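Local coordinates for protein arsenic responsive repressor ArsR (Corynebacterium glutamicum ATCC 13032, PDB 6J0E) that probably represses arsenic-resistance genes as a DNA-binding dimer and lets go of its operator when it takes up trivalent arsenic, at residues B[5-10]-B[115-120]; B[33-38]-B[106-111]; B[40-45]-B[75-80]; B[86-91]-B[99-104]. All blocks are in the same frame, centred on the assembly; numbering follows the deposited sequence.

Interaction 1: residues B[5-10]-B[115-120]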
# COMPACT_ATOMS: atom_id res chain seq x y z
N HIS B 5 -11.66 -4.06 -10.45
CA HIS B 5 -11.27 -5.53 -10.38
C HIS B 5 -9.80 -5.56 -9.99
O HIS B 5 -8.99 -4.81 -10.56
CB HIS B 5 -11.42 -6.17 -11.75
CG HIS B 5 -11.15 -7.64 -11.82
ND1 HIS B 5 -10.67 -8.25 -12.97
CD2 HIS B 5 -11.25 -8.62 -10.88
CE1 HIS B 5 -10.50 -9.55 -12.74
NE2 HIS B 5 -10.82 -9.80 -11.47
N THR B 6 -9.44 -6.29 -8.95
CA THR B 6 -8.02 -6.58 -8.79
C THR B 6 -7.68 -7.79 -9.60
O THR B 6 -8.27 -8.83 -9.40
CB THR B 6 -7.72 -6.79 -7.26
OG1 THR B 6 -7.95 -5.62 -6.53
CG2 THR B 6 -6.22 -7.29 -7.08
N ILE B 7 -6.73 -7.68 -10.48
CA ILE B 7 -6.34 -8.72 -11.41
C ILE B 7 -4.99 -9.24 -10.97
O ILE B 7 -4.15 -8.42 -10.49
CB ILE B 7 -6.22 -8.20 -12.83
CG1 ILE B 7 -5.28 -7.00 -13.03
CG2 ILE B 7 -7.63 -7.84 -13.31
CD1 ILE B 7 -4.81 -6.86 -14.48
N GLN B 8 -4.72 -10.53 -11.18
CA GLN B 8 -3.35 -11.11 -11.03
C GLN B 8 -2.49 -10.83 -12.24
O GLN B 8 -2.94 -10.95 -13.43
CB GLN B 8 -3.39 -12.64 -10.81
CG GLN B 8 -4.25 -12.92 -9.60
CD GLN B 8 -3.62 -12.41 -8.34
OE1 GLN B 8 -2.49 -12.66 -8.10
NE2 GLN B 8 -4.36 -11.66 -7.56
N LEU B 9 -1.23 -10.53 -12.04
CA LEU B 9 -0.32 -10.22 -13.09
C LEU B 9 0.69 -11.40 -13.32
O LEU B 9 1.86 -11.41 -12.82
CB LEU B 9 0.39 -8.90 -12.87
CG LEU B 9 -0.50 -7.69 -12.95
CD1 LEU B 9 0.30 -6.54 -12.40
CD2 LEU B 9 -0.94 -7.41 -14.37
N ALA B 10 0.20 -12.38 -14.06
CA ALA B 10 0.84 -13.67 -14.19
C ALA B 10 2.06 -13.72 -15.12
O ALA B 10 2.67 -14.78 -15.28
CB ALA B 10 -0.19 -14.68 -14.56
N GLY B 115 2.31 -8.18 -7.79
CA GLY B 115 1.64 -9.39 -8.38
C GLY B 115 0.17 -9.15 -8.73
O GLY B 115 -0.43 -10.06 -9.24
N SER B 116 -0.35 -7.97 -8.54
CA SER B 116 -1.79 -7.69 -8.82
C SER B 116 -1.91 -6.19 -8.87
O SER B 116 -1.01 -5.43 -8.41
CB SER B 116 -2.73 -8.31 -7.81
OG SER B 116 -2.80 -7.73 -6.48
N MET B 117 -2.99 -5.73 -9.49
CA MET B 117 -3.24 -4.33 -9.66
C MET B 117 -4.76 -4.16 -9.83
O MET B 117 -5.40 -5.10 -10.19
CB MET B 117 -2.51 -3.76 -10.87
CG MET B 117 -2.89 -4.32 -12.20
SD MET B 117 -2.13 -3.49 -13.60
CE MET B 117 -2.84 -1.86 -13.66
N GLU B 118 -5.19 -2.94 -9.61
CA GLU B 118 -6.64 -2.52 -9.77
C GLU B 118 -6.79 -1.86 -11.05
O GLU B 118 -6.15 -0.82 -11.30
CB GLU B 118 -7.09 -1.67 -8.50
CG GLU B 118 -7.37 -2.49 -7.32
CD GLU B 118 -6.04 -3.08 -6.68
OE1 GLU B 118 -5.12 -2.03 -6.60
OE2 GLU B 118 -5.89 -4.21 -6.47
N LEU B 119 -7.83 -2.28 -11.80
CA LEU B 119 -8.28 -1.59 -13.00
C LEU B 119 -9.79 -1.76 -13.08
O LEU B 119 -10.42 -2.38 -12.31
CB LEU B 119 -7.54 -2.09 -14.19
CG LEU B 119 -7.55 -3.53 -14.69
CD1 LEU B 119 -8.85 -3.88 -15.24
CD2 LEU B 119 -6.58 -3.72 -15.77
N LEU B 120 -10.35 -1.05 -14.04
CA LEU B 120 -11.82 -1.12 -14.35
C LEU B 120 -12.01 -2.09 -15.53
O LEU B 120 -11.21 -2.13 -16.42
CB LEU B 120 -12.35 0.24 -14.72
CG LEU B 120 -12.27 1.33 -13.66
CD1 LEU B 120 -12.72 2.74 -14.19
CD2 LEU B 120 -13.11 0.94 -12.44
O HOH W 1 -4.40 -9.99 -4.99

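Interaction 2: residues B[33-38]-B[106-111]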
# COMPACT_ATOMS: atom_id res chain seq x y z
N ASP B 33 10.27 4.13 6.07
CA ASP B 33 9.91 5.06 7.12
C ASP B 33 8.45 5.51 6.99
O ASP B 33 7.85 5.65 7.95
CB ASP B 33 10.80 6.34 7.18
CG ASP B 33 12.31 6.03 7.35
OD1 ASP B 33 12.63 5.00 7.94
OD2 ASP B 33 13.15 6.90 6.89
N LEU B 34 7.93 5.67 5.76
CA LEU B 34 6.55 6.04 5.66
C LEU B 34 5.64 4.95 6.17
O LEU B 34 4.58 5.20 6.70
CB LEU B 34 6.22 6.42 4.18
CG LEU B 34 6.91 7.73 3.67
CD1 LEU B 34 6.52 7.94 2.23
CD2 LEU B 34 6.39 8.89 4.51
N PHE B 35 5.88 3.64 5.83
CA PHE B 35 5.03 2.60 6.32
C PHE B 35 5.07 2.48 7.88
O PHE B 35 4.09 2.20 8.53
CB PHE B 35 5.46 1.23 5.69
CG PHE B 35 5.14 1.12 4.26
CD1 PHE B 35 3.88 1.40 3.83
CD2 PHE B 35 6.07 0.62 3.34
CE1 PHE B 35 3.60 1.22 2.45
CE2 PHE B 35 5.77 0.42 1.94
CZ PHE B 35 4.54 0.75 1.56
N LYS B 36 6.24 2.84 8.48
CA LYS B 36 6.43 2.84 9.90
C LYS B 36 5.52 3.91 10.55
O LYS B 36 4.79 3.59 11.49
CB LYS B 36 7.96 3.01 10.18
CG LYS B 36 8.25 3.01 11.63
CD LYS B 36 9.77 2.96 11.77
CE LYS B 36 10.14 2.24 13.00
NZ LYS B 36 9.53 2.95 14.16
N VAL B 37 5.40 5.07 9.85
CA VAL B 37 4.54 6.12 10.26
C VAL B 37 3.09 5.65 10.25
O VAL B 37 2.33 5.96 11.10
CB VAL B 37 4.70 7.40 9.40
CG1 VAL B 37 3.60 8.39 9.75
CG2 VAL B 37 6.01 8.03 9.66
N LEU B 38 2.71 4.89 9.22
CA LEU B 38 1.42 4.35 9.07
C LEU B 38 1.10 3.17 10.01
O LEU B 38 -0.01 2.77 10.16
CB LEU B 38 1.18 3.90 7.63
CG LEU B 38 1.10 5.00 6.58
CD1 LEU B 38 0.86 4.32 5.27
CD2 LEU B 38 -0.18 5.92 6.89
N ALA B 106 -0.56 7.75 -3.44
CA ALA B 106 -0.41 7.17 -4.81
C ALA B 106 0.98 6.53 -5.00
O ALA B 106 1.08 5.42 -5.57
CB ALA B 106 -0.65 8.23 -5.86
N GLU B 107 2.00 7.11 -4.46
CA GLU B 107 3.32 6.56 -4.53
C GLU B 107 3.37 5.22 -3.78
O GLU B 107 3.94 4.25 -4.31
CB GLU B 107 4.42 7.48 -3.83
CG GLU B 107 4.69 8.71 -4.66
CD GLU B 107 6.08 9.32 -4.35
OE1 GLU B 107 6.68 9.04 -3.28
OE2 GLU B 107 6.54 10.15 -5.23
N LEU B 108 2.82 5.17 -2.57
CA LEU B 108 2.77 3.93 -1.72
C LEU B 108 1.97 2.83 -2.43
O LEU B 108 2.35 1.67 -2.35
CB LEU B 108 2.35 4.20 -0.24
CG LEU B 108 3.21 5.09 0.58
CD1 LEU B 108 2.65 5.15 1.97
CD2 LEU B 108 4.67 4.62 0.61
N ARG B 109 0.83 3.17 -3.05
CA ARG B 109 0.11 2.20 -3.91
C ARG B 109 0.92 1.55 -4.97
O ARG B 109 0.76 0.35 -5.17
CB ARG B 109 -1.15 2.76 -4.49
CG ARG B 109 -2.19 3.01 -3.45
CD ARG B 109 -3.60 3.33 -4.11
NE ARG B 109 -3.60 4.33 -5.13
CZ ARG B 109 -3.73 5.65 -4.88
NH1 ARG B 109 -3.82 6.11 -3.59
NH2 ARG B 109 -3.68 6.45 -5.87
N THR B 110 1.83 2.32 -5.62
CA THR B 110 2.74 1.81 -6.61
C THR B 110 3.80 0.87 -5.99
O THR B 110 4.12 -0.21 -6.54
CB THR B 110 3.45 2.95 -7.35
OG1 THR B 110 2.44 3.79 -7.92
CG2 THR B 110 4.44 2.46 -8.31
N VAL B 111 4.30 1.21 -4.84
CA VAL B 111 5.36 0.38 -4.20
C VAL B 111 4.80 -1.00 -3.81
O VAL B 111 5.39 -1.93 -3.71
CB VAL B 111 5.87 1.11 -2.92
CG1 VAL B 111 6.68 0.29 -1.97
CG2 VAL B 111 6.70 2.35 -3.30

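Interaction 3: residues B[40-45]-B[75-80]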
# COMPACT_ATOMS: atom_id res chain seq x y z
N ASP B 40 0.55 2.77 13.01
CA ASP B 40 -0.04 3.14 14.29
C ASP B 40 -1.58 3.15 14.04
O ASP B 40 -2.05 3.84 13.18
CB ASP B 40 0.43 4.54 14.70
CG ASP B 40 -0.24 5.03 15.97
OD1 ASP B 40 -1.43 5.27 16.02
OD2 ASP B 40 0.42 5.20 16.94
N PRO B 41 -2.35 2.47 14.81
CA PRO B 41 -3.81 2.44 14.61
C PRO B 41 -4.58 3.73 14.67
O PRO B 41 -5.48 3.94 13.84
CB PRO B 41 -4.35 1.51 15.77
CG PRO B 41 -3.16 1.14 16.56
CD PRO B 41 -1.92 1.84 16.09
N VAL B 42 -4.21 4.60 15.62
CA VAL B 42 -4.88 5.89 15.77
C VAL B 42 -4.61 6.69 14.44
O VAL B 42 -5.45 7.45 13.94
CB VAL B 42 -4.46 6.63 17.06
CG1 VAL B 42 -5.02 8.06 17.11
CG2 VAL B 42 -4.87 5.85 18.25
N ARG B 43 -3.34 6.64 13.94
CA ARG B 43 -3.05 7.36 12.70
C ARG B 43 -3.87 6.91 11.55
O ARG B 43 -4.33 7.69 10.74
CB ARG B 43 -1.55 7.28 12.27
CG ARG B 43 -0.66 8.12 13.14
CD ARG B 43 0.79 7.93 12.98
NE ARG B 43 1.41 8.48 14.15
CZ ARG B 43 2.62 8.12 14.56
NH1 ARG B 43 3.27 7.08 13.96
NH2 ARG B 43 3.12 8.76 15.61
N LEU B 44 -4.07 5.64 11.46
CA LEU B 44 -4.89 5.11 10.37
C LEU B 44 -6.31 5.55 10.46
O LEU B 44 -6.94 5.83 9.43
CB LEU B 44 -4.85 3.54 10.38
CG LEU B 44 -3.53 3.04 9.87
CD1 LEU B 44 -3.78 1.51 9.63
CD2 LEU B 44 -3.01 3.62 8.59
N ARG B 45 -6.85 5.50 11.67
CA ARG B 45 -8.20 6.10 11.92
C ARG B 45 -8.35 7.59 11.64
O ARG B 45 -9.43 7.98 11.15
CB ARG B 45 -8.67 5.80 13.32
CG ARG B 45 -8.83 4.32 13.54
CD ARG B 45 -9.89 3.88 14.57
NE ARG B 45 -9.73 4.58 15.83
CZ ARG B 45 -8.90 4.30 16.82
NH1 ARG B 45 -8.04 3.33 16.73
NH2 ARG B 45 -8.89 5.06 17.92
N SER B 75 -3.32 16.05 18.20
CA SER B 75 -2.34 16.99 17.72
C SER B 75 -0.97 16.30 17.52
O SER B 75 -0.31 16.66 16.59
CB SER B 75 -2.14 18.19 18.64
OG SER B 75 -3.22 19.04 18.44
N HIS B 76 -0.60 15.35 18.38
CA HIS B 76 0.72 14.69 18.27
C HIS B 76 0.73 13.92 16.89
O HIS B 76 1.69 13.94 16.12
CB HIS B 76 0.92 13.72 19.42
CG HIS B 76 2.07 12.79 19.23
ND1 HIS B 76 3.34 13.15 19.63
CD2 HIS B 76 2.14 11.53 18.77
CE1 HIS B 76 4.16 12.14 19.39
NE2 HIS B 76 3.44 11.14 18.90
N HIS B 77 -0.35 13.21 16.66
CA HIS B 77 -0.50 12.31 15.48
C HIS B 77 -0.52 13.16 14.23
O HIS B 77 0.09 12.79 13.24
CB HIS B 77 -1.66 11.41 15.60
CG HIS B 77 -1.45 10.28 16.58
ND1 HIS B 77 -0.36 9.43 16.51
CD2 HIS B 77 -2.19 9.86 17.63
CE1 HIS B 77 -0.39 8.61 17.55
NE2 HIS B 77 -1.54 8.79 18.18
N LEU B 78 -1.22 14.29 14.29
CA LEU B 78 -1.31 15.12 13.16
C LEU B 78 0.08 15.69 12.79
O LEU B 78 0.37 15.83 11.61
CB LEU B 78 -2.27 16.26 13.33
CG LEU B 78 -3.70 15.80 13.45
CD1 LEU B 78 -4.53 17.02 13.79
CD2 LEU B 78 -4.19 15.27 12.14
N LYS B 79 0.83 16.02 13.82
CA LYS B 79 2.14 16.62 13.59
C LYS B 79 3.03 15.48 12.85
O LYS B 79 3.74 15.78 11.94
CB LYS B 79 2.71 17.12 14.93
CG LYS B 79 4.06 17.73 14.78
CD LYS B 79 4.29 18.68 15.90
CE LYS B 79 5.66 19.28 15.74
NZ LYS B 79 6.65 18.25 15.96
N LYS B 80 3.01 14.25 13.33
CA LYS B 80 3.85 13.19 12.77
C LYS B 80 3.40 12.92 11.31
O LYS B 80 4.24 12.82 10.47
CB LYS B 80 3.73 11.94 13.62
CG LYS B 80 4.32 12.15 15.04
CD LYS B 80 5.82 12.38 15.05
CE LYS B 80 6.30 12.36 16.56
NZ LYS B 80 7.73 12.74 16.45

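Interaction 4: residues B[86-91]-B[99-104]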
# COMPACT_ATOMS: atom_id res chain seq x y z
N PHE B 86 2.01 13.06 4.65
CA PHE B 86 0.69 12.59 4.41
C PHE B 86 -0.41 13.66 4.40
O PHE B 86 -1.48 13.47 3.82
CB PHE B 86 0.27 11.48 5.38
CG PHE B 86 1.14 10.21 5.25
CD1 PHE B 86 1.19 9.57 4.03
CD2 PHE B 86 1.86 9.72 6.30
CE1 PHE B 86 2.01 8.44 3.87
CE2 PHE B 86 2.69 8.59 6.14
CZ PHE B 86 2.69 7.95 4.98
N LEU B 87 -0.10 14.69 5.23
CA LEU B 87 -1.10 15.83 5.47
C LEU B 87 -0.36 17.11 5.26
O LEU B 87 0.85 17.15 5.37
CB LEU B 87 -1.64 15.91 6.88
CG LEU B 87 -2.22 14.60 7.40
CD1 LEU B 87 -2.51 14.75 8.89
CD2 LEU B 87 -3.43 14.05 6.66
N ASP B 88 -1.12 18.15 5.05
CA ASP B 88 -0.43 19.46 5.25
C ASP B 88 -1.48 20.36 5.81
O ASP B 88 -2.59 19.92 6.06
CB ASP B 88 0.20 20.05 4.00
CG ASP B 88 -0.76 20.33 2.93
OD1 ASP B 88 -1.96 20.23 3.07
OD2 ASP B 88 -0.26 20.75 1.87
N ARG B 89 -1.03 21.56 6.13
CA ARG B 89 -1.88 22.44 6.88
C ARG B 89 -2.41 23.51 5.90
O ARG B 89 -1.67 24.04 5.06
CB ARG B 89 -1.08 23.03 8.02
CG ARG B 89 -0.64 22.10 9.11
CD ARG B 89 0.70 22.49 9.71
NE ARG B 89 0.62 23.80 10.40
CZ ARG B 89 0.27 24.00 11.68
NH1 ARG B 89 -0.09 23.02 12.47
NH2 ARG B 89 0.19 25.24 12.17
N VAL B 90 -3.64 23.88 6.09
CA VAL B 90 -4.22 24.99 5.27
C VAL B 90 -5.03 25.91 6.23
O VAL B 90 -5.63 25.47 7.17
CB VAL B 90 -5.02 24.48 4.08
CG1 VAL B 90 -4.09 23.67 3.13
CG2 VAL B 90 -6.19 23.70 4.58
N PRO B 91 -4.91 27.21 6.05
CA PRO B 91 -5.46 28.15 7.02
C PRO B 91 -6.88 28.40 6.74
O PRO B 91 -7.27 28.36 5.60
CB PRO B 91 -4.71 29.45 6.62
CG PRO B 91 -4.34 29.26 5.17
CD PRO B 91 -3.94 27.87 5.15
N ARG B 99 -5.32 18.73 5.93
CA ARG B 99 -5.92 18.02 4.83
C ARG B 99 -4.93 16.96 4.32
O ARG B 99 -3.70 17.16 4.20
CB ARG B 99 -6.33 18.90 3.68
CG ARG B 99 -5.25 19.83 3.32
CD ARG B 99 -5.36 20.26 1.81
NE ARG B 99 -4.11 20.95 1.55
CZ ARG B 99 -3.84 21.74 0.53
NH1 ARG B 99 -4.74 21.96 -0.40
NH2 ARG B 99 -2.66 22.31 0.48
N VAL B 100 -5.51 15.86 3.99
CA VAL B 100 -4.76 14.80 3.37
C VAL B 100 -4.18 15.24 2.01
O VAL B 100 -4.75 15.98 1.20
CB VAL B 100 -5.56 13.53 3.28
CG1 VAL B 100 -6.55 13.60 2.22
CG2 VAL B 100 -4.57 12.38 3.06
N ARG B 101 -2.97 14.83 1.80
CA ARG B 101 -2.28 14.97 0.50
C ARG B 101 -2.32 13.58 -0.23
O ARG B 101 -1.84 12.57 0.24
CB ARG B 101 -0.86 15.44 0.76
CG ARG B 101 -0.67 16.87 1.31
CD ARG B 101 -1.19 18.00 0.44
NE ARG B 101 -0.46 18.11 -0.84
CZ ARG B 101 -0.07 19.23 -1.44
NH1 ARG B 101 -0.20 20.37 -0.80
NH2 ARG B 101 0.53 19.16 -2.65
N PRO B 102 -2.89 13.49 -1.41
CA PRO B 102 -3.00 12.28 -2.23
C PRO B 102 -1.71 11.73 -2.80
O PRO B 102 -1.64 10.52 -3.08
CB PRO B 102 -3.93 12.65 -3.34
CG PRO B 102 -4.28 14.05 -3.18
CD PRO B 102 -3.63 14.64 -2.00
N GLU B 103 -0.77 12.61 -3.07
CA GLU B 103 0.54 12.24 -3.64
C GLU B 103 1.27 11.06 -3.05
O GLU B 103 1.55 10.11 -3.80
CB GLU B 103 1.48 13.49 -3.66
CG GLU B 103 0.96 14.57 -4.57
CD GLU B 103 0.19 15.63 -3.79
OE1 GLU B 103 0.08 16.78 -4.24
OE2 GLU B 103 -0.31 15.31 -2.72
N LEU B 104 1.64 11.11 -1.77
CA LEU B 104 2.35 10.01 -1.14
C LEU B 104 1.53 8.74 -1.19
O LEU B 104 2.08 7.69 -1.24
CB LEU B 104 2.86 10.24 0.33
CG LEU B 104 4.07 11.17 0.41
CD1 LEU B 104 4.42 11.18 1.88
CD2 LEU B 104 5.25 10.70 -0.41

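Interaction 1: residues B[5-10]-B[115-120]
The carboxylate of E118 and the side-chain amide of Q8 are flat groups on the same face of a two-stranded ladder, beside T6 and S116 respectively. E118 turns OE2 toward both branches of T6, so that T6 CG2 lies 3.2 Å from E118 OE2. T6 OG1 donates to E118 OE2, although at 2.5 Å the separation is too short to trust exactly. R109 of the second subunit adds a salt bridge to OE2 and a hydrogen bond to S116 OG. The Q8 amide packs NE2 3.7 Å from S116 CB; a water link from NE2 to S116 OG is tentative, the serine having two conformers.

The other face is apolar. I7 lies alongside M117, with I7 CG1 3.7 Å from M117 CG. I7 CD1 is 3.8 Å from L119 CD2, and L9 crosses the methionine at about a right angle. H5 starts on this face too, but its ring leads away to E121, bonded through ND1.

H5 with L119 and I7 with M117 are hydrogen-bonded pairs, as in I7 N to M117 O (2.9 Å, 168° at the hydrogen). The result is a twisted antiparallel ladder that L120 extends, in parallel, into a strand of the second subunit, making a dimer-spanning sheet.

Interaction 2: residues B[33-38]-B[106-111]
L108 is the central residue of this contact, reaching from helix 106-111 to three residues of helix 33-38, and every approach across the segments is apolar.

Among aliphatic pairs, L38 and L108 meet tip to tip, CD1 to CD1 at 3.8 Å. The other branch of L108, CD2, is 4.1 Å from L34 CD1. The chi1 of -61° sets CG of L108 opposite its carbonyl carbon, and with chi2 near 180° the two methyls split between these neighbours.

The aromatic contacts belong to F35. Its ring and the L108 side chain run antiparallel alongside each other, with L108 CD2 4.0 Å from F35 CZ. V111 CG1 comes instead at the ring edge, near the ring plane, 4.0 Å from F35 CE2.

The backbones stay well apart, their segment axes 11.9 Å at closest and crossing at -108°, which leaves side chains alone to bridge the gap. All five touching residues are buried; Y31, from the same helix as F35, also packs on L108 and V111, and F86 abuts L34 and L38. Helices 28-38 and 102-111 flank the winged helix-turn-helix in sequence and pack together beside L112 and G39 of the second subunit, consistent with the helical dimer interface of ArsR-family repressors.

Interaction 3: residues B[40-45]-B[75-80]
OD1 of D40, whose carboxylate stands against the ring of H77, accepts from two backbone N-H groups: R43 N at 3.1 Å, in a fairly straight bond, and V42 N, a weak bond. This is an N-cap, with the aspartate side chain closing the first turn of the helix. The other oxygen, D40 OD2, lies 3.6 Å from H77 CE1, the carboxylate and imidazole planes being steeply inclined to each other. A negative group so close could stabilise a protonated imidazole, though the charge is not seen.

The direct bond across the helices is R43 NE to H77 ND1, 3.1 Å long and bent to 143°. The donor is tilted out of the ring plane, and the guanidinium is turned 75° from the imidazole. ND1 therefore acts as acceptor here. The arginine reaches it with an extended chain, and its guanidinium passes on toward K80, whose CB sits over one face and whose CG is 3.6 Å from R43 NH2. H76 NE2 comes to the guanidinium edge, but no bond is made.

On the other end of the H77 ring V42 packs closely, V42 CG1 lying 3.4 Å from H77 CD2 and the side chains crossing at about a right angle. The imidazole is thus held between D40, V42 and R43.

Helices 60-67 and 71-83 form the helix-turn-helix, in which 71-83 is, by family analogy, probably the DNA-recognition helix. Helix 41-52 packs against it, the segment axes crossing at -79°, and also meets H77 and L78 through I46, while L78 faces helix 60-67. R43 NH1 reaches back to V37 O, linking this pair to helix 28-38.

Interaction 4: residues B[86-91]-B[99-104]
D88 and R99 are a hydrogen-bonded pair of the antiparallel hairpin that forms the wing of the winged helix-turn-helix fold. Its close-packed part is the buried side, where L87 CD2 is 3.6 Å from V100 CA and F86 CE1 is 4.1 Å from L104 CB. There F86 packs on helix 28-38 and L87 on helix 71-83. D88 N to R99 O and its return bond tie the strands, and R101 N to F86 O (174° at the hydrogen) continues the ladder past their ends.

The side open to solvent carries the charged network, short though its bonds are. R99 grips the carboxylate side-on: R99 NE donates to D88 OD1 at 2.7 Å, in the guanidinium plane and on the syn lone pair, and R99 NH2 reaches D88 OD2 at 3.2 Å. The two groups are nearly coplanar, 22° apart. V90 CG1 presses on one face of the R99 guanidinium, 3.1 Å from R99 NE.

R101 supplies the second arginine, its guanidinium turned 89° from the carboxylate, and surface-lying E103 salt-bridges it, R101 NH2 to E103 OE1 at 2.9 Å.

The two arginines share a single oxygen: R101 NH1 (2.7 Å) and R99 NH2 meet D88 OD2 from opposite faces of the carboxylate plane.

In the fold
Interaction 2 joins the parts. It shares helix 102-111 with interaction 4, and F86 CZ lies 3.7 Å from L38 CG, while L38 O packs 3.5 Å from L44 CD2 of interaction 3. Interactions 3 and 4 have centres 13 Å apart and meet where L78 CD2 is 3.7 Å from L87 CD1. Interaction 1 stands apart, its centre 28 Å from that of interaction 4, and is tied to the helices through the chain leaving helix 102-111. Arsenic lies near interactions 1 and 4, about 5 Å from G115 and about 6 Å from the V100 side chain, which also touches C55 of the pocket. All four contacts reach the second subunit.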